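Local coordinates for phosphate ABC transporter, phosphate-binding protein (Clostridium perfringens, PDB 4Q8R) that probably captures phosphate with high affinity outside the cell membrane and delivers it to an ABC-type transporter for uptake, at residues Gly15-Ala20 with Ala238-Ile243; Ala77-Ala82 with Tyr172-Tyr177; Val6-Ser11 with Val32-Asn37. All blocks are in the same frame, centred on the assembly; numbering follows the deposited sequence. Where two conformers were deposited one is given.

Interaction 1 (Gly15-Ala20 with Ala238-Ile243). With ZN (zinc ion), chain C.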
ATOM      1  N   GLY A  15       4.398  -6.637   0.410  1.00 28.76           N
ATOM      2  CA  GLY A  15       5.118  -7.768  -0.158  1.00 30.31           C
ATOM      3  C   GLY A  15       6.623  -7.517  -0.434  1.00 29.27           C
ATOM      4  O   GLY A  15       7.444  -8.337  -0.009  1.00 30.04           O
ATOM      5  N   PRO A  16       6.992  -6.377  -1.094  1.00 28.87           N
ATOM      6  CA  PRO A  16       8.406  -6.203  -1.427  1.00 29.93           C
ATOM      7  C   PRO A  16       9.246  -6.155  -0.143  1.00 27.18           C
ATOM      8  O   PRO A  16      10.272  -6.853  -0.051  1.00 31.82           O
ATOM      9  CB  PRO A  16       8.425  -4.864  -2.164  1.00 30.74           C
ATOM     10  CG  PRO A  16       7.097  -4.936  -2.950  1.00 33.29           C
ATOM     11  CD  PRO A  16       6.142  -5.485  -1.912  1.00 31.79           C
ATOM     12  N   VAL A  17       8.804  -5.404   0.857  1.00 27.67           N
ATOM     13  CA  VAL A  17       9.608  -5.322   2.102  1.00 27.80           C
ATOM     14  C   VAL A  17       9.622  -6.602   2.894  1.00 27.34           C
ATOM     15  O   VAL A  17      10.658  -6.989   3.458  1.00 28.53           O
ATOM     16  CB  VAL A  17       9.240  -4.097   2.967  1.00 25.72           C
ATOM     17  CG1 VAL A  17       7.891  -4.189   3.673  1.00 26.11           C
ATOM     18  CG2 VAL A  17      10.343  -3.813   4.005  1.00 27.40           C
ATOM     19  N   MET A  18       8.491  -7.288   2.972  1.00 26.55           N
ATOM     20  CA  MET A  18       8.483  -8.544   3.638  1.00 25.29           C
ATOM     21  C   MET A  18       9.404  -9.576   3.008  1.00 28.10           C
ATOM     22  O   MET A  18      10.113 -10.355   3.738  1.00 27.88           O
ATOM     23  CB  MET A  18       7.025  -9.111   3.667  1.00 24.19           C
ATOM     24  CG  MET A  18       6.849 -10.216   4.733  1.00 29.84           C
ATOM     25  SD  MET A  18       7.096  -9.641   6.447  1.00 33.66           S
ATOM     26  CE  MET A  18       5.859  -8.451   6.676  1.00 34.36           C
ATOM     27  N   GLU A  19       9.478  -9.609   1.662  1.00 28.95           N
ATOM     28  CA  GLU A  19      10.403 -10.527   0.978  1.00 30.69           C
ATOM     29  C   GLU A  19      11.880 -10.142   1.336  1.00 28.08           C
ATOM     30  O   GLU A  19      12.730 -11.012   1.620  1.00 28.62           O
ATOM     31  CB  GLU A  19      10.275 -10.470  -0.546  1.00 30.33           C
ATOM     32  CG  GLU A  19       8.910 -10.936  -1.106  1.00 36.67           C
ATOM     33  CD  GLU A  19       8.804 -10.767  -2.630  1.00 46.37           C
ATOM     34  OE1 GLU A  19       9.800 -10.341  -3.309  1.00 46.84           O
ATOM     35  OE2 GLU A  19       7.731 -11.088  -3.142  1.00 49.80           O
ATOM     36  N   ALA A  20      12.170  -8.853   1.342  1.00 27.94           N
ATOM     37  CA  ALA A  20      13.536  -8.388   1.678  1.00 31.66           C
ATOM     38  C   ALA A  20      13.876  -8.746   3.109  1.00 29.58           C
ATOM     39  O   ALA A  20      15.027  -9.180   3.428  1.00 30.36           O
ATOM     40  CB  ALA A  20      13.624  -6.886   1.455  1.00 31.14           C
ATOM     41  N   ALA A 238      13.552   1.164   5.284  1.00 32.73           N
ATOM     42  CA  ALA A 238      13.964   2.439   4.623  1.00 31.39           C
ATOM     43  C   ALA A 238      14.375   2.209   3.170  1.00 34.67           C
ATOM     44  O   ALA A 238      14.072   3.056   2.305  1.00 36.04           O
ATOM     45  CB  ALA A 238      15.122   3.122   5.360  1.00 32.63           C
ATOM     46  N   LYS A 239      15.108   1.116   2.902  1.00 34.98           N
ATOM     47  CA  LYS A 239      15.596   0.822   1.522  1.00 33.57           C
ATOM     48  C   LYS A 239      14.456   0.541   0.514  1.00 33.62           C
ATOM     49  O   LYS A 239      14.629   0.715  -0.691  1.00 35.77           O
ATOM     50  CB  LYS A 239      16.670  -0.286   1.503  1.00 35.26           C
ATOM     51  CG  LYS A 239      18.020   0.241   1.972  1.00 43.87           C
ATOM     52  CD  LYS A 239      19.004  -0.891   2.300  1.00 66.27           C
ATOM     53  CE  LYS A 239      19.448  -1.641   1.050  1.00 68.94           C
ATOM     54  NZ  LYS A 239      20.925  -1.930   1.093  1.00 74.45           N
ATOM     55  N   GLU A 240      13.327   0.085   1.037  1.00 32.23           N
ATOM     56  CA  GLU A 240      12.113  -0.185   0.240  1.00 27.58           C
ATOM     57  C   GLU A 240      11.221   1.070   0.124  1.00 31.19           C
ATOM     58  O   GLU A 240      10.044   0.947  -0.206  1.00 32.69           O
ATOM     59  CB  GLU A 240      11.375  -1.378   0.850  1.00 32.52           C
ATOM     60  CG  GLU A 240      12.169  -2.646   0.810  1.00 38.37           C
ATOM     61  CD  GLU A 240      12.398  -3.199  -0.579  1.00 39.36           C
ATOM     62  OE1 GLU A 240      11.555  -3.004  -1.437  1.00 42.69           O
ATOM     63  OE2 GLU A 240      13.400  -3.897  -0.804  1.00 43.68           O
ATOM     64  N   HIS A 241      11.790   2.264   0.362  1.00 33.01           N
ATOM     65  CA  HIS A 241      11.092   3.552   0.290  1.00 33.26           C
ATOM     66  C   HIS A 241       9.939   3.737   1.289  1.00 31.42           C
ATOM     67  O   HIS A 241       9.023   4.506   1.088  1.00 33.52           O
ATOM     68  CB  HIS A 241      10.582   3.762  -1.123  1.00 38.42           C
ATOM     69  CG  HIS A 241      11.596   3.429  -2.164  1.00 44.81           C
ATOM     70  ND1 HIS A 241      12.812   4.086  -2.239  1.00 47.15           N
ATOM     71  CD2 HIS A 241      11.613   2.494  -3.140  1.00 51.59           C
ATOM     72  CE1 HIS A 241      13.523   3.585  -3.236  1.00 53.68           C
ATOM     73  NE2 HIS A 241      12.814   2.623  -3.805  1.00 55.64           N
ATOM     74  N   LEU A 242      10.067   3.075   2.420  1.00 30.96           N
ATOM     75  CA  LEU A 242       9.154   3.216   3.530  1.00 32.87           C
ATOM     76  C   LEU A 242       9.676   4.120   4.615  1.00 33.65           C
ATOM     77  O   LEU A 242      10.837   4.556   4.572  1.00 36.41           O
ATOM     78  CB  LEU A 242       8.859   1.856   4.084  1.00 29.26           C
ATOM     79  CG  LEU A 242       8.426   0.784   3.060  1.00 25.84           C
ATOM     80  CD1 LEU A 242       8.221  -0.556   3.753  1.00 27.59           C
ATOM     81  CD2 LEU A 242       7.151   1.186   2.289  1.00 27.42           C
ATOM     82  N   ILE A 243       8.865   4.362   5.615  1.00 34.12           N
ATOM     83  CA  ILE A 243       9.220   5.206   6.741  1.00 35.65           C
ATOM     84  C   ILE A 243       9.414   4.343   7.977  1.00 34.98           C
ATOM     85  O   ILE A 243       8.556   3.538   8.326  1.00 34.22           O
ATOM     86  CB  ILE A 243       8.124   6.246   7.012  1.00 37.19           C
ATOM     87  CG1 ILE A 243       8.000   7.247   5.855  1.00 36.05           C
ATOM     88  CG2 ILE A 243       8.357   6.976   8.319  1.00 37.83           C
ATOM     89  CD1 ILE A 243       7.326   6.678   4.624  1.00 38.04           C
TER
HETATM   90 ZN    ZN C 302      13.537   0.954  -5.240  1.00 94.81          ZN
HETATM   91  O   HOH W   1      12.161  -6.547  -2.237  1.00 60.10           O
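The Schellman motif that ends helix 231-239 brings Glu240 and Leu242 against the first turns of helix 15-28, where Val17, flanked by Pro16 and Ala20, receives them. Val17 serves both side chains. Its CG1 lies 3.6 Å from Leu242 CD1, and its CG2 rests 3.9 Å from Glu240 CG, on the aliphatic shank of the glutamate. A chi1 of 72° puts CG1 between the backbone N and the carbonyl carbon of Val17; CG1 meets Leu242 alone, whereas CG2 touches both Glu240 CG and Leu242 CD1. Glu240 is bent at chi2 (-68°), which lays its carboxylate along the helix: OE1 is 3.7 Å from Pro16 CB, and OE2 is 3.8 Å from Ala20 CB. These are carbon-oxygen contacts; the polar link is made by a water that donates to Pro16 O at 2.9 Å and, over a longer 3.3 Å, to Glu240 OE2. Pro16 O thus takes this water as well as the helical N-H of Ala20. His241 is the C-prime residue of the motif, with a phi of 63°; its N bonds to Ala238 O while Leu242 N reaches back to Val237 O. The imidazole makes no contact with Gly15-Ala20; Lys239 O lies over one ring face, and His241 NE2 binds a zinc ion at 2.3 Å. Leu242 enters the interior, packing also on Ala77 and Asp79 of strand 71-86. Val17 also packs on Ile236 and Val237 of helix 231-239, and Glu240 O is hydrogen-bonded to Ser176 OG.

Interaction 2 (Ala77-Ala82 with Tyr172-Tyr177)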
ATOM      1  N   ALA A  77       6.291  -0.411   9.708  1.00 29.26           N
ATOM      2  CA  ALA A  77       6.672   0.701   8.809  1.00 30.79           C
ATOM      3  C   ALA A  77       5.481   1.638   8.670  1.00 29.00           C
ATOM      4  O   ALA A  77       4.339   1.264   9.009  1.00 30.96           O
ATOM      5  CB  ALA A  77       7.120   0.216   7.447  1.00 31.81           C
ATOM      6  N   TYR A  78       5.753   2.847   8.179  1.00 32.72           N
ATOM      7  CA  TYR A  78       4.691   3.696   7.616  1.00 31.77           C
ATOM      8  C   TYR A  78       4.988   3.797   6.132  1.00 27.16           C
ATOM      9  O   TYR A  78       6.127   3.579   5.695  1.00 30.29           O
ATOM     10  CB  TYR A  78       4.590   5.026   8.372  1.00 35.13           C
ATOM     11  CG  TYR A  78       3.250   5.458   8.773  1.00 44.85           C
ATOM     12  CD1 TYR A  78       2.600   4.904   9.894  1.00 49.31           C
ATOM     13  CD2 TYR A  78       2.566   6.463   8.011  1.00 57.83           C
ATOM     14  CE1 TYR A  78       1.302   5.336  10.229  1.00 57.52           C
ATOM     15  CE2 TYR A  78       1.289   6.896   8.338  1.00 50.82           C
ATOM     16  CZ  TYR A  78       0.646   6.335   9.433  1.00 64.73           C
ATOM     17  OH  TYR A  78      -0.642   6.764   9.709  1.00 53.98           O
ATOM     18  N   ASP A  79       3.956   4.073   5.347  1.00 27.44           N
ATOM     19  CA  ASP A  79       4.025   4.014   3.909  1.00 26.93           C
ATOM     20  C   ASP A  79       3.179   5.135   3.278  1.00 27.92           C
ATOM     21  O   ASP A  79       1.984   5.297   3.603  1.00 28.76           O
ATOM     22  CB  ASP A  79       3.512   2.667   3.405  1.00 27.88           C
ATOM     23  CG  ASP A  79       3.547   2.529   1.891  1.00 26.27           C
ATOM     24  OD1 ASP A  79       4.598   2.667   1.243  1.00 28.21           O
ATOM     25  OD2 ASP A  79       2.518   2.195   1.307  1.00 27.56           O
ATOM     26  N   GLY A  80       3.774   5.867   2.351  1.00 26.87           N
ATOM     27  CA  GLY A  80       3.063   6.812   1.552  1.00 25.37           C
ATOM     28  C   GLY A  80       2.343   6.132   0.414  1.00 23.87           C
ATOM     29  O   GLY A  80       2.757   5.073  -0.083  1.00 26.25           O
ATOM     30  N   ILE A  81       1.231   6.736   0.019  1.00 24.41           N
ATOM     31  CA  ILE A  81       0.514   6.272  -1.170  1.00 24.90           C
ATOM     32  C   ILE A  81       0.711   7.402  -2.229  1.00 21.15           C
ATOM     33  O   ILE A  81       0.311   8.567  -2.022  1.00 24.67           O
ATOM     34  CB  ILE A  81      -0.962   6.076  -0.931  1.00 22.18           C
ATOM     35  CG1 ILE A  81      -1.192   4.977   0.159  1.00 22.54           C
ATOM     36  CG2 ILE A  81      -1.682   5.725  -2.247  1.00 23.53           C
ATOM     37  CD1 ILE A  81      -2.605   4.846   0.586  1.00 22.85           C
ATOM     38  N   ALA A  82       1.297   7.011  -3.335  1.00 24.83           N
ATOM     39  CA  ALA A  82       1.491   7.879  -4.486  1.00 23.72           C
ATOM     40  C   ALA A  82       0.294   7.762  -5.430  1.00 23.69           C
ATOM     41  O   ALA A  82      -0.296   6.731  -5.570  1.00 24.21           O
ATOM     42  CB  ALA A  82       2.727   7.481  -5.240  1.00 26.59           C
ATOM     43  N   TYR A 172      -3.210   4.566  -7.852  1.00 21.31           N
ATOM     44  CA  TYR A 172      -2.567   4.814  -6.568  1.00 20.57           C
ATOM     45  C   TYR A 172      -1.849   3.562  -6.126  1.00 20.63           C
ATOM     46  O   TYR A 172      -2.270   2.454  -6.348  1.00 21.09           O
ATOM     47  CB  TYR A 172      -3.570   5.307  -5.546  1.00 21.97           C
ATOM     48  CG  TYR A 172      -4.828   4.434  -5.425  1.00 19.13           C
ATOM     49  CD1 TYR A 172      -4.810   3.210  -4.731  1.00 20.46           C
ATOM     50  CD2 TYR A 172      -6.047   4.859  -5.974  1.00 19.88           C
ATOM     51  CE1 TYR A 172      -5.983   2.462  -4.586  1.00 20.88           C
ATOM     52  CE2 TYR A 172      -7.177   4.081  -5.868  1.00 20.47           C
ATOM     53  CZ  TYR A 172      -7.130   2.910  -5.196  1.00 19.71           C
ATOM     54  OH  TYR A 172      -8.266   2.140  -5.051  1.00 19.53           O
ATOM     55  N   ILE A 173      -0.721   3.775  -5.472  1.00 19.91           N
ATOM     56  CA  ILE A 173       0.160   2.683  -5.140  1.00 21.23           C
ATOM     57  C   ILE A 173       1.131   3.077  -4.057  1.00 20.92           C
ATOM     58  O   ILE A 173       1.489   4.239  -3.927  1.00 23.04           O
ATOM     59  CB  ILE A 173       0.925   2.289  -6.396  1.00 23.98           C
ATOM     60  CG1 ILE A 173       1.499   0.902  -6.310  1.00 22.99           C
ATOM     61  CG2 ILE A 173       2.049   3.313  -6.749  1.00 24.46           C
ATOM     62  CD1 ILE A 173       1.996   0.374  -7.612  1.00 24.94           C
ATOM     63  N   SER A 174       1.560   2.114  -3.250  1.00 21.81           N
ATOM     64  CA  SER A 174       2.615   2.338  -2.251  1.00 20.35           C
ATOM     65  C   SER A 174       3.889   2.936  -2.907  1.00 22.60           C
ATOM     66  O   SER A 174       4.277   2.530  -4.003  1.00 22.31           O
ATOM     67  CB  SER A 174       2.992   0.993  -1.643  1.00 23.18           C
ATOM     68  OG  SER A 174       4.234   1.039  -0.956  1.00 24.55           O
ATOM     69  N   PHE A 175       4.542   3.829  -2.183  1.00 22.67           N
ATOM     70  CA  PHE A 175       5.803   4.405  -2.614  1.00 25.67           C
ATOM     71  C   PHE A 175       6.821   3.289  -2.928  1.00 29.26           C
ATOM     72  O   PHE A 175       7.771   3.504  -3.736  1.00 28.97           O
ATOM     73  CB  PHE A 175       6.407   5.217  -1.488  1.00 25.89           C
ATOM     74  CG  PHE A 175       5.816   6.578  -1.248  1.00 29.41           C
ATOM     75  CD1 PHE A 175       4.645   7.057  -1.871  1.00 29.39           C
ATOM     76  CD2 PHE A 175       6.481   7.451  -0.313  1.00 30.37           C
ATOM     77  CE1 PHE A 175       4.182   8.306  -1.584  1.00 29.09           C
ATOM     78  CE2 PHE A 175       6.033   8.717  -0.079  1.00 30.83           C
ATOM     79  CZ  PHE A 175       4.836   9.151  -0.697  1.00 29.57           C
ATOM     80  N   SER A 176       6.681   2.124  -2.252  1.00 26.00           N
ATOM     81  CA  SER A 176       7.552   0.981  -2.439  1.00 28.58           C
ATOM     82  C   SER A 176       7.632   0.497  -3.894  1.00 26.45           C
ATOM     83  O   SER A 176       8.576  -0.143  -4.323  1.00 31.10           O
ATOM     84  CB  SER A 176       7.152  -0.193  -1.504  1.00 28.15           C
ATOM     85  OG  SER A 176       8.226  -1.000  -1.301  1.00 38.12           O
ATOM     86  N   TYR A 177       6.564   0.781  -4.658  1.00 25.26           N
ATOM     87  CA  TYR A 177       6.491   0.361  -6.057  1.00 28.17           C
ATOM     88  C   TYR A 177       6.823   1.475  -7.030  1.00 26.51           C
ATOM     89  O   TYR A 177       6.849   1.234  -8.234  1.00 27.85           O
ATOM     90  CB  TYR A 177       5.082  -0.121  -6.399  1.00 23.51           C
ATOM     91  CG  TYR A 177       4.751  -1.501  -5.846  1.00 24.66           C
ATOM     92  CD1 TYR A 177       4.504  -1.703  -4.481  1.00 25.11           C
ATOM     93  CD2 TYR A 177       4.704  -2.598  -6.702  1.00 24.88           C
ATOM     94  CE1 TYR A 177       4.177  -2.978  -3.999  1.00 22.49           C
ATOM     95  CE2 TYR A 177       4.422  -3.854  -6.229  1.00 25.28           C
ATOM     96  CZ  TYR A 177       4.163  -4.059  -4.891  1.00 23.95           C
ATOM     97  OH  TYR A 177       3.796  -5.340  -4.551  1.00 24.94           O
TER
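The Phe175 ring lies flat against Gly80: Gly80 CA stands 3.5 Å from the ring centroid and 7° off the ring normal, a CH-pi contact that the lack of a side chain on Gly80 makes room for. Ala82 meets the same ring at its rim, with its CA in the ring plane and its CB 3.9 Å from Phe175 CD1. Asp79 CG is anti to the backbone N (chi1 180°), which carries the carboxylate over to Ser174. Ser174 OG donates to Asp79 OD1 at 2.8 Å on the syn side, 24° out of the carboxylate plane, and accepts Ser176 N at 3.0 Å in an ST turn; Asp79 OD2 forms a salt bridge with Arg206. Ile81 and Tyr172 run side by side, pointing the same way, with Ile81 CG2 3.8 Å from Tyr172 CB. The tyrosine ring then leads off to stack on Phe135, and its OH bonds to Arg125 N. The backbones pair antiparallel, Ile81 and Ser174 as a non-hydrogen-bonded pair and Ala82 and Ile173 as a hydrogen-bonded one: Ala82 N to Ile173 O is 2.8 Å and Ile173 N to Ala82 O is 3.0 Å. Phe175 N still reaches Gly80 O at 3.0 Å as the chain turns into a 3-10 segment. Strand 71-86 also pairs with strand 205-213, where Asp79 and Arg206 are joined backbone to backbone. A long strand that pairs with both 205-213 and 169-174 is consistent with one of the crossover strands that link the lobes of a two-lobed substrate-binding protein.

Interaction 3 (Val6-Ser11 with Val32-Asn37). With PO4 (phosphate ion), chain B.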
ATOM      1  N   VAL A   6       6.991 -20.365   8.830  1.00 28.58           N
ATOM      2  CA  VAL A   6       6.162 -19.251   9.237  1.00 30.20           C
ATOM      3  C   VAL A   6       5.339 -18.755   8.031  1.00 30.66           C
ATOM      4  O   VAL A   6       5.892 -18.295   7.055  1.00 28.13           O
ATOM      5  CB  VAL A   6       6.951 -18.049   9.820  1.00 28.49           C
ATOM      6  CG1 VAL A   6       5.986 -16.935  10.294  1.00 31.34           C
ATOM      7  CG2 VAL A   6       7.797 -18.455  11.016  1.00 32.09           C
ATOM      8  N   SER A   7       4.025 -18.913   8.100  1.00 26.91           N
ATOM      9  CA  SER A   7       3.158 -18.510   7.024  1.00 26.27           C
ATOM     10  C   SER A   7       2.637 -17.093   7.198  1.00 25.56           C
ATOM     11  O   SER A   7       2.069 -16.723   8.224  1.00 28.25           O
ATOM     12  CB  SER A   7       2.013 -19.504   6.901  1.00 33.20           C
ATOM     13  OG  SER A   7       1.266 -19.448   8.085  1.00 35.56           O
ATOM     14  N   ILE A   8       2.840 -16.274   6.166  1.00 24.68           N
ATOM     15  CA  ILE A   8       2.421 -14.900   6.186  1.00 23.54           C
ATOM     16  C   ILE A   8       1.641 -14.586   4.916  1.00 23.07           C
ATOM     17  O   ILE A   8       2.070 -14.958   3.837  1.00 25.03           O
ATOM     18  CB  ILE A   8       3.663 -13.933   6.246  1.00 24.53           C
ATOM     19  CG1 ILE A   8       4.611 -14.325   7.391  1.00 26.87           C
ATOM     20  CG2 ILE A   8       3.243 -12.484   6.312  1.00 27.10           C
ATOM     21  CD1 ILE A   8       5.807 -13.420   7.495  1.00 28.04           C
ATOM     22  N   SER A   9       0.509 -13.935   5.040  1.00 22.79           N
ATOM     23  CA  SER A   9      -0.237 -13.510   3.853  1.00 21.09           C
ATOM     24  C   SER A   9      -0.837 -12.162   4.047  1.00 20.62           C
ATOM     25  O   SER A   9      -1.083 -11.698   5.166  1.00 20.98           O
ATOM     26  CB  SER A   9      -1.322 -14.559   3.513  1.00 22.02           C
ATOM     27  OG  SER A   9      -2.367 -14.587   4.436  1.00 22.96           O
ATOM     28  N   GLY A  10      -1.104 -11.487   2.906  1.00 19.40           N
ATOM     29  CA  GLY A  10      -1.845 -10.271   2.900  1.00 20.12           C
ATOM     30  C   GLY A  10      -1.357  -9.237   1.904  1.00 20.42           C
ATOM     31  O   GLY A  10      -1.078  -9.576   0.731  1.00 19.97           O
ATOM     32  N   SER A  11      -1.240  -8.027   2.381  1.00 20.10           N
ATOM     33  CA  SER A  11      -1.003  -6.830   1.594  1.00 20.39           C
ATOM     34  C   SER A  11       0.015  -7.004   0.459  1.00 20.88           C
ATOM     35  O   SER A  11       1.170  -7.426   0.714  1.00 20.87           O
ATOM     36  CB  SER A  11      -0.506  -5.750   2.551  1.00 20.82           C
ATOM     37  OG  SER A  11       0.021  -4.612   1.916  1.00 20.35           O
ATOM     38  N   VAL A  32      14.857 -21.266   9.902  1.00 40.60           N
ATOM     39  CA  VAL A  32      13.487 -20.824   9.723  1.00 40.97           C
ATOM     40  C   VAL A  32      13.201 -20.545   8.225  1.00 39.62           C
ATOM     41  O   VAL A  32      14.059 -20.106   7.464  1.00 39.43           O
ATOM     42  CB  VAL A  32      13.178 -19.598  10.618  1.00 41.50           C
ATOM     43  CG1 VAL A  32      11.788 -19.030  10.337  1.00 41.45           C
ATOM     44  CG2 VAL A  32      13.282 -19.966  12.098  1.00 42.09           C
ATOM     45  N   SER A  33      11.982 -20.876   7.812  1.00 33.61           N
ATOM     46  CA  SER A  33      11.514 -20.500   6.497  0.56 35.47           C
ATOM     47  C   SER A  33      10.256 -19.648   6.631  1.00 34.67           C
ATOM     48  O   SER A  33       9.310 -19.955   7.441  1.00 38.99           O
ATOM     49  CB  SER A  33      11.275 -21.735   5.639  0.56 37.28           C
ATOM     50  OG  SER A  33      12.429 -22.572   5.610  0.56 39.08           O
ATOM     51  N   ILE A  34      10.257 -18.576   5.858  1.00 27.64           N
ATOM     52  CA  ILE A  34       9.171 -17.631   5.857  1.00 27.20           C
ATOM     53  C   ILE A  34       8.449 -17.778   4.526  1.00 28.29           C
ATOM     54  O   ILE A  34       9.068 -17.670   3.470  1.00 28.95           O
ATOM     55  CB  ILE A  34       9.647 -16.146   5.928  1.00 28.44           C
ATOM     56  CG1 ILE A  34      10.498 -15.925   7.142  1.00 30.67           C
ATOM     57  CG2 ILE A  34       8.471 -15.208   5.989  1.00 29.45           C
ATOM     58  CD1 ILE A  34       9.850 -16.231   8.416  1.00 28.05           C
ATOM     59  N   GLU A  35       7.144 -17.986   4.595  1.00 26.63           N
ATOM     60  CA  GLU A  35       6.285 -18.210   3.378  1.00 24.60           C
ATOM     61  C   GLU A  35       5.382 -16.971   3.235  1.00 22.40           C
ATOM     62  O   GLU A  35       4.611 -16.684   4.123  1.00 27.87           O
ATOM     63  CB  GLU A  35       5.465 -19.472   3.497  1.00 29.31           C
ATOM     64  CG  GLU A  35       6.324 -20.741   3.542  1.00 38.30           C
ATOM     65  CD  GLU A  35       5.629 -21.993   4.115  1.00 47.55           C
ATOM     66  OE1 GLU A  35       6.295 -23.040   4.178  1.00 58.76           O
ATOM     67  OE2 GLU A  35       4.447 -21.955   4.497  1.00 51.78           O
ATOM     68  N   ILE A  36       5.469 -16.241   2.115  1.00 22.67           N
ATOM     69  CA  ILE A  36       4.774 -15.006   1.925  1.00 21.15           C
ATOM     70  C   ILE A  36       3.839 -15.128   0.725  1.00 22.84           C
ATOM     71  O   ILE A  36       4.310 -15.422  -0.383  1.00 24.08           O
ATOM     72  CB  ILE A  36       5.740 -13.817   1.649  1.00 22.55           C
ATOM     73  CG1 ILE A  36       6.733 -13.681   2.818  1.00 25.16           C
ATOM     74  CG2 ILE A  36       5.013 -12.502   1.444  1.00 23.85           C
ATOM     75  CD1 ILE A  36       8.011 -12.981   2.461  1.00 29.07           C
ATOM     76  N   ASN A  37       2.534 -14.909   0.932  1.00 20.99           N
ATOM     77  CA  ASN A  37       1.538 -14.918  -0.146  1.00 18.79           C
ATOM     78  C   ASN A  37       0.833 -13.574  -0.212  1.00 21.07           C
ATOM     79  O   ASN A  37       0.241 -13.116   0.762  1.00 22.26           O
ATOM     80  CB  ASN A  37       0.549 -16.009   0.203  1.00 21.72           C
ATOM     81  CG  ASN A  37      -0.353 -16.334  -0.936  1.00 30.63           C
ATOM     82  OD1 ASN A  37      -0.094 -15.972  -2.105  1.00 31.88           O
ATOM     83  ND2 ASN A  37      -1.464 -16.988  -0.610  1.00 30.14           N
TER
HETATM   84  P   PO4 B 301      -2.872  -3.885  -0.404  1.00 18.74           P
HETATM   85  O1  PO4 B 301      -3.796  -4.409   0.707  1.00 19.76           O
HETATM   86  O2  PO4 B 301      -2.542  -4.972  -1.404  1.00 18.95           O
HETATM   87  O3  PO4 B 301      -3.457  -2.622  -1.022  1.00 17.99           O
HETATM   88  O4  PO4 B 301      -1.551  -3.412   0.290  1.00 19.61           O
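Val6 to Gly10 pair in parallel with strand 34-38 in a beta-alpha-beta unit whose connecting helix is 15-28. The backbone bonds zigzag between the strands, whose directions differ by 17°. Val6 N bonds at 2.7 Å to Ser33 O, just before the second strand, Glu35 N to Val6 O at 2.8 Å and Ile8 N to Glu35 O at 2.7 Å. Asn37 N to Ile8 O (2.9 Å) and Gly10 N to Asn37 O (3.0 Å) complete the ladder.

Apolar packing gathers on the face of Val6, Ile8, Ile34 and Ile36. With Ile34 CG1 anti to the carbonyl carbon (chi1 -57°), CD1 beyond it comes 3.7 Å from Val6 CB, the two side chains lying side by side. The other branch, Ile34 CG2, anti to the backbone N, meets Ile8 CD1 at 3.5 Å. Phe224 of helix 219-229 packs on Ile8 and Ile34, while Met18 of helix 15-28 touches Ile36.

Polar groups take the other face. Ser7 OG bonds to Glu54 N, and Ser9 OG to both Ser53 OG and Asn47 ND2; Glu35 and Asn37, on this face, are exposed.

At the end of the ladder, Gly10 adopts a phi of 142°, a region mainly open to glycine, and the chain leaves the sheet for a bound phosphate ringed by hydroxyls, among them Thr12, Ser13, Ser41 and Ser129. Ser11 OG, which is also hydrogen-bonded to Val14 N, donates to phosphate O4 at 2.6 Å.

Interaction 2 is the buried one, about 5 Å from the chain centre (centre to centre), whereas interactions 1 and 3 are partly buried. Helix 15-28 ties interactions 1 and 3 together: it supplies one side of interaction 1 and connects the two strands of interaction 3, with Met18 SD 4.1 Å from Ile8 CD1. Interactions 1 and 2 touch directly through Ile243 N and Tyr78 O, 2.8 Å apart. Interactions 2 and 3 do not touch, yet reach the same sheet. Their backbone ladders run antiparallel and parallel respectively, while interaction 1 rests on side-chain packing of Val17 against Glu240 and Leu242, with a bridging water between its segments.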